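Local coordinates for protein putative transcriptional regulator (Bacillus cytotoxicus NVH 391-98, PDB 3K4H) that probably regulates transcription as a LacI-family DNA-binding protein, with a glycan bound in the cleft of its periplasmic-binding-protein-like core, at residues Ile108-Val122 against Ser267-Leu279. Residues are numbered along the deposited sequence; the frame is centred on the assembly and turned at random.
With GLC (alpha-D-glucopyranose), chain C.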
# COMPACT_ATOMS: atom_id res chain seq x y z
N ILE A 108 -0.24 14.16 -4.71
CA ILE A 108 -0.20 13.50 -6.01
C ILE A 108 -1.04 12.23 -6.04
O ILE A 108 -0.97 11.42 -5.10
CB ILE A 108 1.25 13.13 -6.37
CG1 ILE A 108 2.13 14.38 -6.36
CG2 ILE A 108 1.34 12.41 -7.73
CD1 ILE A 108 3.61 14.10 -6.06
N THR A 109 -1.74 11.97 -7.13
CA THR A 109 -2.48 10.73 -7.26
C THR A 109 -1.70 9.72 -8.05
O THR A 109 -1.28 9.99 -9.12
CB THR A 109 -3.72 10.95 -8.02
OG1 THR A 109 -4.35 12.11 -7.52
CG2 THR A 109 -4.61 9.82 -7.81
N TYR A 110 -1.50 8.55 -7.51
CA TYR A 110 -0.67 7.59 -8.14
C TYR A 110 -1.17 6.18 -8.05
O TYR A 110 -1.95 5.89 -7.22
CB TYR A 110 0.73 7.74 -7.62
CG TYR A 110 0.95 7.23 -6.26
CD1 TYR A 110 1.18 5.93 -6.04
CD2 TYR A 110 0.97 8.07 -5.19
CE1 TYR A 110 1.39 5.46 -4.82
CE2 TYR A 110 1.18 7.61 -3.96
CZ TYR A 110 1.39 6.30 -3.78
OH TYR A 110 1.61 5.82 -2.53
N VAL A 111 -0.73 5.33 -8.96
CA VAL A 111 -1.06 3.93 -9.01
C VAL A 111 0.21 3.12 -8.85
O VAL A 111 1.19 3.47 -9.39
CB VAL A 111 -1.67 3.58 -10.30
CG1 VAL A 111 -2.12 2.24 -10.27
CG2 VAL A 111 -2.79 4.42 -10.53
N ASP A 112 0.21 2.10 -8.03
CA ASP A 112 1.44 1.39 -7.78
C ASP A 112 1.17 0.02 -7.28
O ASP A 112 0.08 -0.29 -7.03
CB ASP A 112 2.25 2.14 -6.78
CG ASP A 112 3.66 1.74 -6.76
OD1 ASP A 112 4.11 1.13 -7.70
OD2 ASP A 112 4.34 2.05 -5.81
N ASN A 113 2.16 -0.82 -7.23
CA ASN A 113 2.06 -2.05 -6.50
C ASN A 113 2.74 -1.86 -5.18
O ASN A 113 3.51 -0.99 -5.04
CB ASN A 113 2.80 -3.17 -7.16
CG ASN A 113 2.56 -3.25 -8.57
OD1 ASN A 113 3.32 -2.76 -9.34
ND2 ASN A 113 1.56 -3.95 -8.94
N ASP A 114 2.47 -2.68 -4.19
CA ASP A 114 3.18 -2.53 -2.93
C ASP A 114 4.54 -3.19 -3.07
O ASP A 114 4.78 -4.29 -2.54
CB ASP A 114 2.40 -3.15 -1.78
CG ASP A 114 3.06 -2.92 -0.44
OD1 ASP A 114 2.51 -3.40 0.56
OD2 ASP A 114 4.14 -2.29 -0.39
N ASN A 115 5.41 -2.52 -3.82
CA ASN A 115 6.72 -3.01 -4.15
C ASN A 115 7.58 -3.33 -2.94
O ASN A 115 8.35 -4.29 -2.96
CB ASN A 115 7.41 -1.98 -5.01
CG ASN A 115 6.97 -2.06 -6.43
OD1 ASN A 115 6.90 -3.16 -6.99
ND2 ASN A 115 6.65 -0.92 -7.04
N TYR A 116 7.43 -2.55 -1.88
CA TYR A 116 8.16 -2.82 -0.66
C TYR A 116 7.83 -4.22 -0.18
O TYR A 116 8.73 -5.03 0.05
CB TYR A 116 7.86 -1.80 0.43
CG TYR A 116 8.58 -2.10 1.71
CD1 TYR A 116 9.86 -1.63 1.94
CD2 TYR A 116 7.98 -2.90 2.69
CE1 TYR A 116 10.52 -1.93 3.13
CE2 TYR A 116 8.62 -3.19 3.86
CZ TYR A 116 9.88 -2.71 4.07
OH TYR A 116 10.49 -3.03 5.24
N THR A 117 6.54 -4.51 -0.05
CA THR A 117 6.12 -5.82 0.41
C THR A 117 6.37 -6.94 -0.60
O THR A 117 6.67 -8.07 -0.20
CB THR A 117 4.67 -5.79 0.84
OG1 THR A 117 4.49 -4.69 1.75
CG2 THR A 117 4.30 -7.09 1.55
N ALA A 118 6.25 -6.65 -1.90
CA ALA A 118 6.50 -7.71 -2.87
C ALA A 118 7.94 -8.20 -2.66
O ALA A 118 8.14 -9.40 -2.51
CB ALA A 118 6.25 -7.26 -4.28
N ALA A 119 8.90 -7.27 -2.58
CA ALA A 119 10.33 -7.58 -2.42
C ALA A 119 10.63 -8.23 -1.08
O ALA A 119 11.43 -9.15 -1.00
CB ALA A 119 11.19 -6.33 -2.62
N ARG A 120 9.99 -7.75 -0.02
CA ARG A 120 10.07 -8.42 1.26
C ARG A 120 9.67 -9.87 1.09
O ARG A 120 10.34 -10.75 1.61
CB ARG A 120 9.13 -7.75 2.27
CG ARG A 120 9.77 -6.71 3.14
CD ARG A 120 10.04 -7.28 4.51
NE ARG A 120 9.68 -6.34 5.58
CZ ARG A 120 9.22 -6.70 6.78
NH1 ARG A 120 9.07 -7.97 7.10
NH2 ARG A 120 8.92 -5.77 7.66
N GLU A 121 8.58 -10.12 0.38
CA GLU A 121 8.03 -11.47 0.28
C GLU A 121 8.95 -12.38 -0.53
O GLU A 121 9.21 -13.53 -0.13
CB GLU A 121 6.64 -11.44 -0.33
CG GLU A 121 5.53 -11.04 0.61
CD GLU A 121 4.23 -10.73 -0.13
OE1 GLU A 121 4.26 -10.57 -1.37
OE2 GLU A 121 3.18 -10.63 0.52
N VAL A 122 9.46 -11.86 -1.64
CA VAL A 122 10.46 -12.57 -2.43
C VAL A 122 11.68 -12.94 -1.56
O VAL A 122 12.21 -14.05 -1.65
CB VAL A 122 10.88 -11.75 -3.67
CG1 VAL A 122 12.09 -12.36 -4.34
CG2 VAL A 122 9.75 -11.70 -4.68
N SER A 267 -10.61 17.69 -6.92
CA SER A 267 -10.23 16.34 -6.64
C SER A 267 -9.46 16.11 -5.41
O SER A 267 -8.83 16.99 -4.87
CB SER A 267 -9.64 15.67 -7.87
OG SER A 267 -10.70 15.30 -8.73
N THR A 268 -9.52 14.88 -4.96
CA THR A 268 -8.75 14.48 -3.84
C THR A 268 -7.74 13.51 -4.35
O THR A 268 -8.01 12.71 -5.22
CB THR A 268 -9.60 13.79 -2.84
OG1 THR A 268 -10.97 13.93 -3.22
CG2 THR A 268 -9.35 14.40 -1.51
N ALA A 269 -6.55 13.60 -3.80
CA ALA A 269 -5.47 12.73 -4.14
C ALA A 269 -5.43 11.50 -3.29
O ALA A 269 -5.34 11.55 -2.11
CB ALA A 269 -4.21 13.47 -4.01
N LYS A 270 -5.49 10.37 -3.96
CA LYS A 270 -5.43 9.04 -3.38
C LYS A 270 -4.30 8.26 -4.03
O LYS A 270 -3.74 8.69 -5.03
CB LYS A 270 -6.75 8.31 -3.66
CG LYS A 270 -7.15 8.39 -5.12
CD LYS A 270 -8.50 7.76 -5.36
CE LYS A 270 -9.39 8.73 -6.14
NZ LYS A 270 -9.87 8.13 -7.43
N CYS A 271 -4.02 7.10 -3.47
CA CYS A 271 -3.10 6.14 -4.02
C CYS A 271 -3.86 4.84 -4.29
O CYS A 271 -4.68 4.43 -3.49
CB CYS A 271 -1.99 5.94 -3.01
SG CYS A 271 -1.19 4.35 -3.01
N ILE A 272 -3.59 4.18 -5.41
CA ILE A 272 -4.28 2.92 -5.76
C ILE A 272 -3.29 1.76 -5.83
O ILE A 272 -2.36 1.80 -6.63
CB ILE A 272 -5.06 3.05 -7.09
CG1 ILE A 272 -6.04 4.23 -6.98
CG2 ILE A 272 -5.79 1.78 -7.41
CD1 ILE A 272 -7.05 4.41 -8.12
N ILE A 273 -3.48 0.74 -5.01
CA ILE A 273 -2.51 -0.36 -4.96
C ILE A 273 -3.05 -1.60 -5.66
O ILE A 273 -4.04 -2.19 -5.21
CB ILE A 273 -2.09 -0.69 -3.51
CG1 ILE A 273 -1.49 0.54 -2.81
CG2 ILE A 273 -1.10 -1.85 -3.47
CD1 ILE A 273 -0.36 1.22 -3.56
N ILE A 274 -2.39 -1.99 -6.75
CA ILE A 274 -2.79 -3.14 -7.55
C ILE A 274 -2.06 -4.37 -7.03
O ILE A 274 -0.85 -4.31 -6.79
CB ILE A 274 -2.45 -2.87 -9.06
CG1 ILE A 274 -3.61 -2.22 -9.82
CG2 ILE A 274 -2.11 -4.15 -9.80
CD1 ILE A 274 -3.94 -0.81 -9.41
N PRO A 275 -2.76 -5.50 -6.85
CA PRO A 275 -2.10 -6.68 -6.31
C PRO A 275 -1.02 -7.25 -7.20
O PRO A 275 -1.11 -7.21 -8.44
CB PRO A 275 -3.22 -7.70 -6.22
CG PRO A 275 -4.48 -6.92 -6.28
CD PRO A 275 -4.15 -5.79 -7.21
N HIS A 276 -0.01 -7.80 -6.54
CA HIS A 276 1.06 -8.54 -7.18
C HIS A 276 0.94 -10.01 -6.78
O HIS A 276 0.21 -10.34 -5.86
CB HIS A 276 2.39 -7.99 -6.72
CG HIS A 276 2.65 -8.18 -5.26
ND1 HIS A 276 2.22 -7.29 -4.30
CD2 HIS A 276 3.30 -9.17 -4.59
CE1 HIS A 276 2.59 -7.71 -3.11
NE2 HIS A 276 3.25 -8.84 -3.25
N LYS A 277 1.65 -10.90 -7.48
CA LYS A 277 1.65 -12.33 -7.18
C LYS A 277 3.02 -12.91 -7.50
O LYS A 277 3.51 -12.79 -8.61
CB LYS A 277 0.62 -13.03 -8.04
CG LYS A 277 -0.08 -14.14 -7.33
CD LYS A 277 -0.51 -15.20 -8.33
CE LYS A 277 -1.38 -16.27 -7.66
NZ LYS A 277 -2.78 -15.91 -7.98
N LEU A 278 3.62 -13.58 -6.53
CA LEU A 278 4.86 -14.27 -6.79
C LEU A 278 4.61 -15.61 -7.49
O LEU A 278 3.99 -16.50 -6.90
CB LEU A 278 5.57 -14.47 -5.47
CG LEU A 278 6.80 -15.36 -5.47
CD1 LEU A 278 7.91 -14.82 -6.38
CD2 LEU A 278 7.22 -15.38 -4.04
N LEU A 279 5.04 -15.76 -8.72
CA LEU A 279 4.86 -17.01 -9.39
C LEU A 279 6.11 -17.76 -9.33
O LEU A 279 7.05 -17.37 -9.92
CB LEU A 279 4.67 -16.78 -10.85
CG LEU A 279 3.62 -15.80 -11.22
CD1 LEU A 279 3.63 -15.67 -12.64
CD2 LEU A 279 2.37 -16.34 -10.78
C1 GLC C . 6.51 0.88 -13.49
C2 GLC C . 6.57 2.34 -13.10
C3 GLC C . 6.98 2.40 -11.64
C4 GLC C . 5.97 1.62 -10.77
C5 GLC C . 5.78 0.22 -11.29
C6 GLC C . 4.67 -0.45 -10.52
O2 GLC C . 7.53 2.98 -13.90
O3 GLC C . 7.14 3.76 -11.31
O4 GLC C . 6.47 1.38 -9.49
O5 GLC C . 5.53 0.22 -12.69
O6 GLC C . 5.28 -1.43 -9.73
O HOH W 1 0.77 -4.77 -4.52
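H276 is gripped from two sides where the chain crosses between the two lobes of this periplasmic-binding-protein-like fold: NE2 gives a nearly straight bond to E121 OE1 (2.7 Å, 170°), on the syn side but 28° out of the carboxylate plane, while ND1 meets a water also held by D114 N and I274 O. Engaging both ring nitrogens, with A118 CB over one face, would fix the imidazole's rotation. CG stands between the backbone N and carbonyl carbon (chi1 65°), which turns the ring onto helix 115-128.

The pairing illustrates how two crossover segments can run side by side. In one lobe, strands 110-112 and 271-273 are parallel neighbours, joined by I272 N to Y110 O (3.0 Å), D112 N to I272 O (2.9 Å) and I274 N to D112 O; strand 271-273 continues the sheet into the second subunit through an antiparallel pairing. C271 lays CB over the Y110 ring, with SG oblique to it. In the other lobe, V122 CG2 packs on L278 CD1 (4.0 Å) of strand 277-279. Between them, D112 OD1 accepts from glucose O4 and N115 ND2 donates to glucose O6, whereas N113 ND2 bonds I274 O (3.2 Å) from above its carbonyl plane.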